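Local coordinates for protein putative TetR-family transcriptional regulator (Streptomyces coelicolor, PDB 2HXO) that probably binds cis-regulatory DNA as a TetR-family transcription factor and thereby controls transcription of its target genes, at residues A[22-27]-A[40-45]; A[88-93]-A[133-138]; A[126-131]-A[152-157]. All coordinates share one frame; numbering follows the deposited sequence.

Contact 1: A[22-27]-A[40-45]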
loop_
_atom_site.group_PDB
_atom_site.type_symbol
_atom_site.label_atom_id
_atom_site.label_comp_id
_atom_site.label_asym_id
_atom_site.label_seq_id
_atom_site.Cartn_x
_atom_site.Cartn_y
_atom_site.Cartn_z
ATOM N N VAL A 22 21.270 -9.446 13.845
ATOM C CA VAL A 22 20.388 -8.648 12.997
ATOM C C VAL A 22 21.088 -8.163 11.731
ATOM O O VAL A 22 20.558 -8.303 10.632
ATOM C CB VAL A 22 19.823 -7.435 13.773
ATOM C CG1 VAL A 22 18.910 -6.623 12.879
ATOM C CG2 VAL A 22 19.066 -7.916 15.006
ATOM N N GLY A 23 22.283 -7.601 11.887
ATOM C CA GLY A 23 23.021 -7.123 10.730
ATOM C C GLY A 23 23.180 -8.214 9.680
ATOM O O GLY A 23 23.046 -7.961 8.482
ATOM N N ALA A 24 23.454 -9.436 10.137
ATOM C CA ALA A 24 23.636 -10.571 9.240
ATOM C C ALA A 24 22.368 -10.893 8.458
ATOM O O ALA A 24 22.413 -11.113 7.251
ATOM C CB ALA A 24 24.085 -11.794 10.031
ATOM N N ALA A 25 21.234 -10.927 9.149
ATOM C CA ALA A 25 19.964 -11.227 8.499
ATOM C C ALA A 25 19.619 -10.155 7.453
ATOM O O ALA A 25 19.105 -10.467 6.374
ATOM C CB ALA A 25 18.855 -11.331 9.545
ATOM N N VAL A 26 19.905 -8.896 7.775
ATOM C CA VAL A 26 19.640 -7.801 6.850
ATOM C C VAL A 26 20.456 -7.997 5.559
ATOM O O VAL A 26 19.911 -7.933 4.452
ATOM C CB VAL A 26 20.000 -6.430 7.485
ATOM C CG1 VAL A 26 19.851 -5.316 6.445
ATOM C CG2 VAL A 26 19.100 -6.158 8.684
ATOM N N GLU A 27 21.755 -8.243 5.710
ATOM C CA GLU A 27 22.638 -8.459 4.566
ATOM C C GLU A 27 22.083 -9.577 3.699
ATOM O O GLU A 27 22.029 -9.468 2.473
ATOM C CB GLU A 27 24.045 -8.840 5.039
ATOM C CG GLU A 27 24.692 -7.822 5.955
ATOM C CD GLU A 27 26.029 -8.291 6.495
ATOM O OE1 GLU A 27 26.078 -9.375 7.123
ATOM O OE2 GLU A 27 27.032 -7.573 6.294
ATOM N N ARG A 40 21.409 -22.114 8.211
ATOM C CA ARG A 40 22.767 -22.323 7.717
ATOM C C ARG A 40 23.380 -21.030 7.200
ATOM O O ARG A 40 24.516 -20.691 7.539
ATOM C CB ARG A 40 22.764 -23.381 6.609
ATOM C CG ARG A 40 21.800 -23.061 5.479
ATOM C CD ARG A 40 21.797 -24.125 4.389
ATOM N NE ARG A 40 21.284 -25.417 4.849
ATOM C CZ ARG A 40 21.022 -26.448 4.045
ATOM N NH1 ARG A 40 21.225 -26.337 2.734
ATOM N NH2 ARG A 40 20.562 -27.592 4.547
ATOM N N ALA A 41 22.620 -20.309 6.380
ATOM C CA ALA A 41 23.092 -19.043 5.826
ATOM C C ALA A 41 23.505 -18.094 6.953
ATOM O O ALA A 41 24.609 -17.540 6.942
ATOM C CB ALA A 41 21.999 -18.408 4.978
ATOM N N LEU A 42 22.619 -17.923 7.932
ATOM C CA LEU A 42 22.885 -17.040 9.063
ATOM C C LEU A 42 24.108 -17.533 9.842
ATOM O O LEU A 42 25.027 -16.767 10.138
ATOM C CB LEU A 42 21.666 -16.994 9.995
ATOM C CG LEU A 42 21.409 -15.777 10.897
ATOM C CD1 LEU A 42 20.454 -16.212 12.004
ATOM C CD2 LEU A 42 22.694 -15.237 11.511
ATOM N N ALA A 43 24.105 -18.820 10.173
ATOM C CA ALA A 43 25.206 -19.418 10.917
ATOM C C ALA A 43 26.536 -19.233 10.190
ATOM O O ALA A 43 27.532 -18.841 10.797
ATOM C CB ALA A 43 24.933 -20.902 11.145
ATOM N N GLU A 44 26.549 -19.513 8.890
ATOM C CA GLU A 44 27.767 -19.367 8.105
ATOM C C GLU A 44 28.255 -17.922 8.068
ATOM O O GLU A 44 29.416 -17.650 8.370
ATOM C CB GLU A 44 27.547 -19.878 6.676
ATOM C CG GLU A 44 27.491 -21.396 6.545
ATOM C CD GLU A 44 27.107 -21.856 5.143
ATOM O OE1 GLU A 44 27.675 -21.322 4.165
ATOM O OE2 GLU A 44 26.246 -22.758 5.021
ATOM N N ARG A 45 27.375 -16.993 7.708
ATOM C CA ARG A 45 27.775 -15.593 7.646
ATOM C C ARG A 45 28.196 -15.066 9.003
ATOM O O ARG A 45 28.954 -14.100 9.095
ATOM C CB ARG A 45 26.648 -14.728 7.086
ATOM C CG ARG A 45 26.400 -14.960 5.611
ATOM C CD ARG A 45 26.030 -13.666 4.904
ATOM N NE ARG A 45 27.087 -12.667 5.013
ATOM C CZ ARG A 45 27.071 -11.495 4.384
ATOM N NH1 ARG A 45 26.050 -11.177 3.599
ATOM N NH2 ARG A 45 28.077 -10.642 4.540
#
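Helices 18-31 and 39-46 come closest in these segments at Ala24 and Leu42, whose CA atoms are 6.5 Å apart. They belong to the N-terminal DNA-binding domain of a TetR-family regulator, and residues 40-45 lie on the first helix of the predicted helix-turn-helix motif. The small Ala24 side chain lets the helices approach: its CB points at the partner helix and meets CD2 of Leu42 at 4.0 Å. Leu42 carries CG anti to its backbone N (chi1 -154°), which swings one methyl over toward Ala24, while the same side chain also packs on Leu63 of helix 60-76. Leu63 is shared with Ala25, so three helices meet at this apolar patch.

One turn further along each helix, a charged pair lies at the more exposed border. Glu27 reaches out as an extended chain, and Arg45 bends at chi2 and chi3, so that carboxylate and guanidinium stack with their planes 18° apart. OE1 of Glu27 lies over one face of the guanidinium, displaced from the centre of the group, at 3.5 Å from NH2. Since none of the N-H groups points at this oxygen, the salt bridge is one of charge alone, probably softer in direction than a planar two-pronged pairing. Arg45 also packs on Leu28 of helix 18-31. Closer to the glutamate backbone, CB of Glu27 touches NH1 of Arg45 at 3.4 Å.

Contact 2: A[88-93]-A[133-138]; sequences QDAVRA and GRQVQA
The backbone bond from Gln137 N to Gly133 O, 2.9 Å long, spans the helical turn that presents Gln135 to Ala90 and Val91. Across the contact itself the meeting is one of carbon against carbon and amide. CA atoms of Val91 and Gln135 are 6.8 Å apart. Gln135 sets CG anti to its carbonyl carbon (chi1 -58°) and bends again at chi2, which lays its carboxamide beside the helix of Ala90. The Ala90 methyl then sits over the flat of that amide, with CB 3.5 Å from CD and not much further from OE1 and NE2. The root of the same side chain meets the valine: CG2 of Val91 lies 3.5 Å from CB of Gln135, the two side chains running past each other in opposite directions. With an alanine at Gln135 the Val91 methyl would keep its touch on CB, but the Ala90 methyl would probably lose the amide it lies against, leaving a gap between the helices.

Elsewhere on helix 87-104, away from Gln135, Asp89 OD1 and Arg92 NH1 form a salt bridge of 3.3 Å within one turn. Both have further partners: OD2 of the aspartate accepts from Ser86 N, and NE of the arginine bonds Thr223 of helix 214-230.

The contact thus joins helix 87-104 to the end of helix 124-138 within the C-terminal domain. Pro87 packs on Gln135 at one border, Leu226 of helix 214-230 on Val91 at another. Val136 turns its back on the contact and packs on Ala149 and Ser150 of helix 146-166, while Arg134 and Gln137 touch Ala198 and Phe201 of the second subunit.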
loop_
_atom_site.group_PDB
_atom_site.type_symbol
_atom_site.label_atom_id
_atom_site.label_comp_id
_atom_site.label_asym_id
_atom_site.label_seq_id
_atom_site.Cartn_x
_atom_site.Cartn_y
_atom_site.Cartn_z
ATOM N N GLN A 88 4.462 19.054 10.697
ATOM C CA GLN A 88 4.315 18.586 9.325
ATOM C C GLN A 88 5.638 18.124 8.719
ATOM O O GLN A 88 5.673 17.102 8.018
ATOM C CB GLN A 88 3.658 19.671 8.462
ATOM C CG GLN A 88 2.148 19.819 8.710
ATOM C CD GLN A 88 1.787 20.756 9.873
ATOM O OE1 GLN A 88 2.584 20.979 10.795
ATOM N NE2 GLN A 88 0.569 21.299 9.835
ATOM N N ASP A 89 6.716 18.865 8.996
ATOM C CA ASP A 89 8.046 18.515 8.507
ATOM C C ASP A 89 8.481 17.215 9.148
ATOM O O ASP A 89 9.053 16.351 8.484
ATOM C CB ASP A 89 9.089 19.578 8.878
ATOM C CG ASP A 89 8.840 20.890 8.213
ATOM O OD1 ASP A 89 8.625 20.883 6.995
ATOM O OD2 ASP A 89 8.866 21.935 8.898
ATOM N N ALA A 90 8.231 17.095 10.450
ATOM C CA ALA A 90 8.613 15.905 11.181
ATOM C C ALA A 90 7.909 14.684 10.566
ATOM O O ALA A 90 8.521 13.636 10.370
ATOM C CB ALA A 90 8.265 16.063 12.650
ATOM N N VAL A 91 6.631 14.826 10.231
ATOM C CA VAL A 91 5.919 13.712 9.624
ATOM C C VAL A 91 6.569 13.366 8.279
ATOM O O VAL A 91 6.710 12.190 7.930
ATOM C CB VAL A 91 4.416 14.035 9.431
ATOM C CG1 VAL A 91 3.788 13.021 8.513
ATOM C CG2 VAL A 91 3.715 14.034 10.786
ATOM N N ARG A 92 6.962 14.385 7.523
ATOM C CA ARG A 92 7.630 14.144 6.250
ATOM C C ARG A 92 8.952 13.408 6.432
ATOM O O ARG A 92 9.286 12.538 5.624
ATOM C CB ARG A 92 7.883 15.453 5.518
ATOM C CG ARG A 92 6.630 16.056 4.924
ATOM C CD ARG A 92 6.966 17.357 4.190
ATOM N NE ARG A 92 5.747 18.078 3.903
ATOM C CZ ARG A 92 5.290 19.093 4.623
ATOM N NH1 ARG A 92 5.969 19.534 5.674
ATOM N NH2 ARG A 92 4.117 19.625 4.314
ATOM N N ALA A 93 9.698 13.751 7.483
ATOM C CA ALA A 93 10.975 13.093 7.751
ATOM C C ALA A 93 10.702 11.630 8.074
ATOM O O ALA A 93 11.442 10.747 7.642
ATOM C CB ALA A 93 11.698 13.761 8.920
ATOM N N GLY A 133 1.907 9.984 15.683
ATOM C CA GLY A 133 0.950 10.485 16.660
ATOM C C GLY A 133 1.313 11.776 17.385
ATOM O O GLY A 133 0.490 12.698 17.489
ATOM N N ARG A 134 2.544 11.849 17.893
ATOM C CA ARG A 134 3.001 13.039 18.607
ATOM C C ARG A 134 2.876 14.288 17.745
ATOM O O ARG A 134 2.576 15.365 18.253
ATOM C CB ARG A 134 4.461 12.881 19.060
ATOM C CG ARG A 134 4.667 11.842 20.162
ATOM C CD ARG A 134 6.106 11.832 20.653
ATOM N NE ARG A 134 6.369 10.703 21.539
ATOM C CZ ARG A 134 7.530 10.496 22.152
ATOM N NH1 ARG A 134 8.537 11.352 21.977
ATOM N NH2 ARG A 134 7.694 9.425 22.927
ATOM N N GLN A 135 3.110 14.139 16.444
ATOM C CA GLN A 135 3.009 15.260 15.528
ATOM C C GLN A 135 1.542 15.628 15.300
ATOM O O GLN A 135 1.204 16.799 15.183
ATOM C CB GLN A 135 3.715 14.920 14.215
ATOM C CG GLN A 135 5.210 14.551 14.411
ATOM C CD GLN A 135 5.969 15.554 15.301
ATOM O OE1 GLN A 135 5.757 16.762 15.225
ATOM N NE2 GLN A 135 6.852 15.044 16.138
ATOM N N VAL A 136 0.675 14.623 15.265
ATOM C CA VAL A 136 -0.755 14.833 15.091
ATOM C C VAL A 136 -1.276 15.615 16.294
ATOM O O VAL A 136 -2.069 16.542 16.150
ATOM C CB VAL A 136 -1.498 13.477 14.970
ATOM C CG1 VAL A 136 -2.975 13.657 15.198
ATOM C CG2 VAL A 136 -1.246 12.884 13.590
ATOM N N GLN A 137 -0.830 15.244 17.482
ATOM C CA GLN A 137 -1.244 15.963 18.684
ATOM C C GLN A 137 -0.703 17.399 18.625
ATOM O O GLN A 137 -1.411 18.347 18.937
ATOM C CB GLN A 137 -0.698 15.288 19.947
ATOM C CG GLN A 137 -1.057 13.833 20.104
ATOM C CD GLN A 137 -0.549 13.256 21.415
ATOM O OE1 GLN A 137 0.653 13.200 21.659
ATOM N NE2 GLN A 137 -1.474 12.833 22.273
ATOM N N ALA A 138 0.546 17.562 18.208
ATOM C CA ALA A 138 1.127 18.904 18.128
ATOM C C ALA A 138 0.342 19.767 17.131
ATOM O O ALA A 138 0.322 20.991 17.233
ATOM C CB ALA A 138 2.600 18.819 17.716
#

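Contact 3: A[126-131]-A[152-157]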
loop_
_atom_site.group_PDB
_atom_site.type_symbol
_atom_site.label_atom_id
_atom_site.label_comp_id
_atom_site.label_asym_id
_atom_site.label_seq_id
_atom_site.Cartn_x
_atom_site.Cartn_y
_atom_site.Cartn_z
ATOM N N PRO A 126 4.057 0.105 16.637
ATOM C CA PRO A 126 3.895 1.112 17.693
ATOM C C PRO A 126 4.920 2.247 17.657
ATOM O O PRO A 126 4.620 3.370 18.048
ATOM C CB PRO A 126 3.960 0.281 18.983
ATOM C CG PRO A 126 4.761 -0.916 18.582
ATOM C CD PRO A 126 4.224 -1.237 17.222
ATOM N N ARG A 127 6.126 1.964 17.189
ATOM C CA ARG A 127 7.141 3.015 17.115
ATOM C C ARG A 127 6.843 4.026 15.990
ATOM O O ARG A 127 7.071 5.224 16.148
ATOM C CB ARG A 127 8.526 2.384 16.953
ATOM C CG ARG A 127 8.994 1.755 18.251
ATOM C CD ARG A 127 10.222 0.881 18.105
ATOM N NE ARG A 127 10.742 0.535 19.423
ATOM C CZ ARG A 127 11.528 -0.508 19.683
ATOM N NH1 ARG A 127 11.900 -1.327 18.709
ATOM N NH2 ARG A 127 11.924 -0.739 20.929
ATOM N N ILE A 128 6.319 3.539 14.870
ATOM C CA ILE A 128 5.967 4.411 13.757
ATOM C C ILE A 128 4.771 5.222 14.213
ATOM O O ILE A 128 4.706 6.429 14.018
ATOM C CB ILE A 128 5.523 3.634 12.493
ATOM C CG1 ILE A 128 6.610 2.668 12.050
ATOM C CG2 ILE A 128 5.194 4.620 11.389
ATOM C CD1 ILE A 128 7.948 3.331 11.857
ATOM N N PHE A 129 3.814 4.534 14.820
ATOM C CA PHE A 129 2.620 5.196 15.299
ATOM C C PHE A 129 2.911 6.244 16.361
ATOM O O PHE A 129 2.258 7.278 16.403
ATOM C CB PHE A 129 1.603 4.176 15.805
ATOM C CG PHE A 129 0.569 3.819 14.776
ATOM C CD1 PHE A 129 0.799 2.786 13.857
ATOM C CD2 PHE A 129 -0.603 4.566 14.671
ATOM C CE1 PHE A 129 -0.123 2.500 12.849
ATOM C CE2 PHE A 129 -1.537 4.295 13.663
ATOM C CZ PHE A 129 -1.299 3.260 12.748
ATOM N N GLU A 130 3.897 5.991 17.214
ATOM C CA GLU A 130 4.253 6.966 18.239
ATOM C C GLU A 130 4.852 8.201 17.553
ATOM O O GLU A 130 4.546 9.322 17.910
ATOM C CB GLU A 130 5.272 6.364 19.207
ATOM C CG GLU A 130 5.616 7.232 20.409
ATOM C CD GLU A 130 4.461 7.403 21.392
ATOM O OE1 GLU A 130 3.594 6.520 21.472
ATOM O OE2 GLU A 130 4.435 8.418 22.108
ATOM N N SER A 131 5.704 7.971 16.562
ATOM C CA SER A 131 6.349 9.046 15.822
ATOM C C SER A 131 5.326 9.945 15.129
ATOM O O SER A 131 5.412 11.168 15.221
ATOM C CB SER A 131 7.294 8.467 14.765
ATOM O OG SER A 131 8.281 7.644 15.355
ATOM N N ALA A 152 -4.252 7.044 8.909
ATOM C CA ALA A 152 -4.339 7.511 7.532
ATOM C C ALA A 152 -2.938 7.790 6.995
ATOM O O ALA A 152 -2.604 7.375 5.880
ATOM C CB ALA A 152 -5.202 8.774 7.434
ATOM N N LEU A 153 -2.122 8.494 7.778
ATOM C CA LEU A 153 -0.752 8.785 7.339
ATOM C C LEU A 153 -0.048 7.457 7.052
ATOM O O LEU A 153 0.540 7.263 5.988
ATOM C CB LEU A 153 -0.002 9.566 8.421
ATOM C CG LEU A 153 -0.463 11.020 8.498
ATOM C CD1 LEU A 153 -0.045 11.646 9.822
ATOM C CD2 LEU A 153 0.088 11.772 7.292
HETATM N N MSE A 154 -0.150 6.529 7.998
HETATM C CA MSE A 154 0.457 5.215 7.842
HETATM C C MSE A 154 0.011 4.489 6.569
HETATM O O MSE A 154 0.838 4.018 5.780
HETATM C CB MSE A 154 0.117 4.350 9.040
HETATM C CG MSE A 154 0.557 2.933 8.858
HETATM SE SE MSE A 154 2.465 2.847 8.982
HETATM C CE MSE A 154 2.545 2.654 10.911
ATOM N N HIS A 155 -1.296 4.377 6.371
ATOM C CA HIS A 155 -1.805 3.689 5.194
ATOM C C HIS A 155 -1.320 4.368 3.924
ATOM O O HIS A 155 -1.038 3.711 2.917
ATOM C CB HIS A 155 -3.342 3.661 5.178
ATOM C CG HIS A 155 -3.951 2.668 6.117
ATOM N ND1 HIS A 155 -5.115 2.696 6.808
ATOM C CD2 HIS A 155 -3.381 1.442 6.382
ATOM C CE1 HIS A 155 -5.225 1.498 7.468
ATOM N NE2 HIS A 155 -4.166 0.758 7.196
ATOM N N TYR A 156 -1.258 5.694 3.945
ATOM C CA TYR A 156 -0.785 6.401 2.768
ATOM C C TYR A 156 0.674 6.035 2.512
ATOM O O TYR A 156 1.063 5.713 1.391
ATOM C CB TYR A 156 -0.884 7.913 2.929
ATOM C CG TYR A 156 -0.192 8.591 1.783
ATOM C CD1 TYR A 156 -0.821 8.724 0.546
ATOM C CD2 TYR A 156 1.149 8.982 1.892
ATOM C CE1 TYR A 156 -0.130 9.224 -0.563
ATOM C CE2 TYR A 156 1.847 9.475 0.796
ATOM C CZ TYR A 156 1.206 9.597 -0.423
ATOM O OH TYR A 156 1.892 10.127 -1.489
ATOM N N ILE A 157 1.483 6.077 3.561
ATOM C CA ILE A 157 2.893 5.752 3.417
ATOM C C ILE A 157 3.124 4.341 2.860
ATOM O O ILE A 157 3.922 4.153 1.930
ATOM C CB ILE A 157 3.621 5.930 4.762
ATOM C CG1 ILE A 157 3.642 7.423 5.115
ATOM C CG2 ILE A 157 5.037 5.373 4.672
ATOM C CD1 ILE A 157 4.019 7.745 6.535
#
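Two successive helices of the TetR C-terminal domain, 124-138 and 146-166, pack here through Ile128, Phe129 and Met154, all three buried. Met154 is a selenomethionine, and its methyl does most of the touching. The side chain leaves the helix with CG anti to the backbone N (chi1 172°) and then bends at chi2 and chi3, bringing CE between the two hydrophobic residues. On one partner CE lies 3.3 Å from CG2 of Ile128, with CB of that isoleucine almost as near. On the other it is 3.3 Å from CE1 of Phe129, approaching the ring obliquely. Both partners cross the selenomethionine at about a right angle. The selenium stands a little further back, SE being 4.0 Å from CG2 of Ile128, while CB and CG of Met154 lie looser, each 4.1 Å from the Phe129 ring, CB from CZ and CG from CE1. Phe129 also packs on Ser150 and Ser151 of helix 146-166.

Away from this apolar meeting, Ser131 OG donates a 2.8 Å bond to Arg127 O, which turns the hydroxyl back onto its own helix, one turn earlier. The same carbonyl also accepts from Ser131 N, and the two donors reach it from opposite faces of its plane. The outer side of helix 124-138 faces the second subunit: both carboxylate oxygens of Glu130 bond there, one to Thr202 and the other to Phe201 N of the neighbouring chain.

Across the segments the chemistry is entirely apolar. Between these two segments only apolar packing is at work, and the two short approaches to CE suggest that its methyl is closely confined.

Overall arrangement
From the N terminus, contact 1 comes first: its two segments are separated by 12 residues, and it closes this loop within the DNA-binding domain before the other two open. Contact 2 then starts on helix 87-104 and is not closed until residues 133-138. Contact 3 opens at 126-131, inside that span, and closes beyond it at 152-157, so the two cross rather than nest. They share helix 124-138, their centres lie about 10 Å apart, and Leu153 packs on both Val91 and Val136, joining them into one block of the C-terminal domain that also touches the second subunit. Contact 1 stands apart, its centre about 35 Å from that of contact 2 and about 29 Å from that of contact 3.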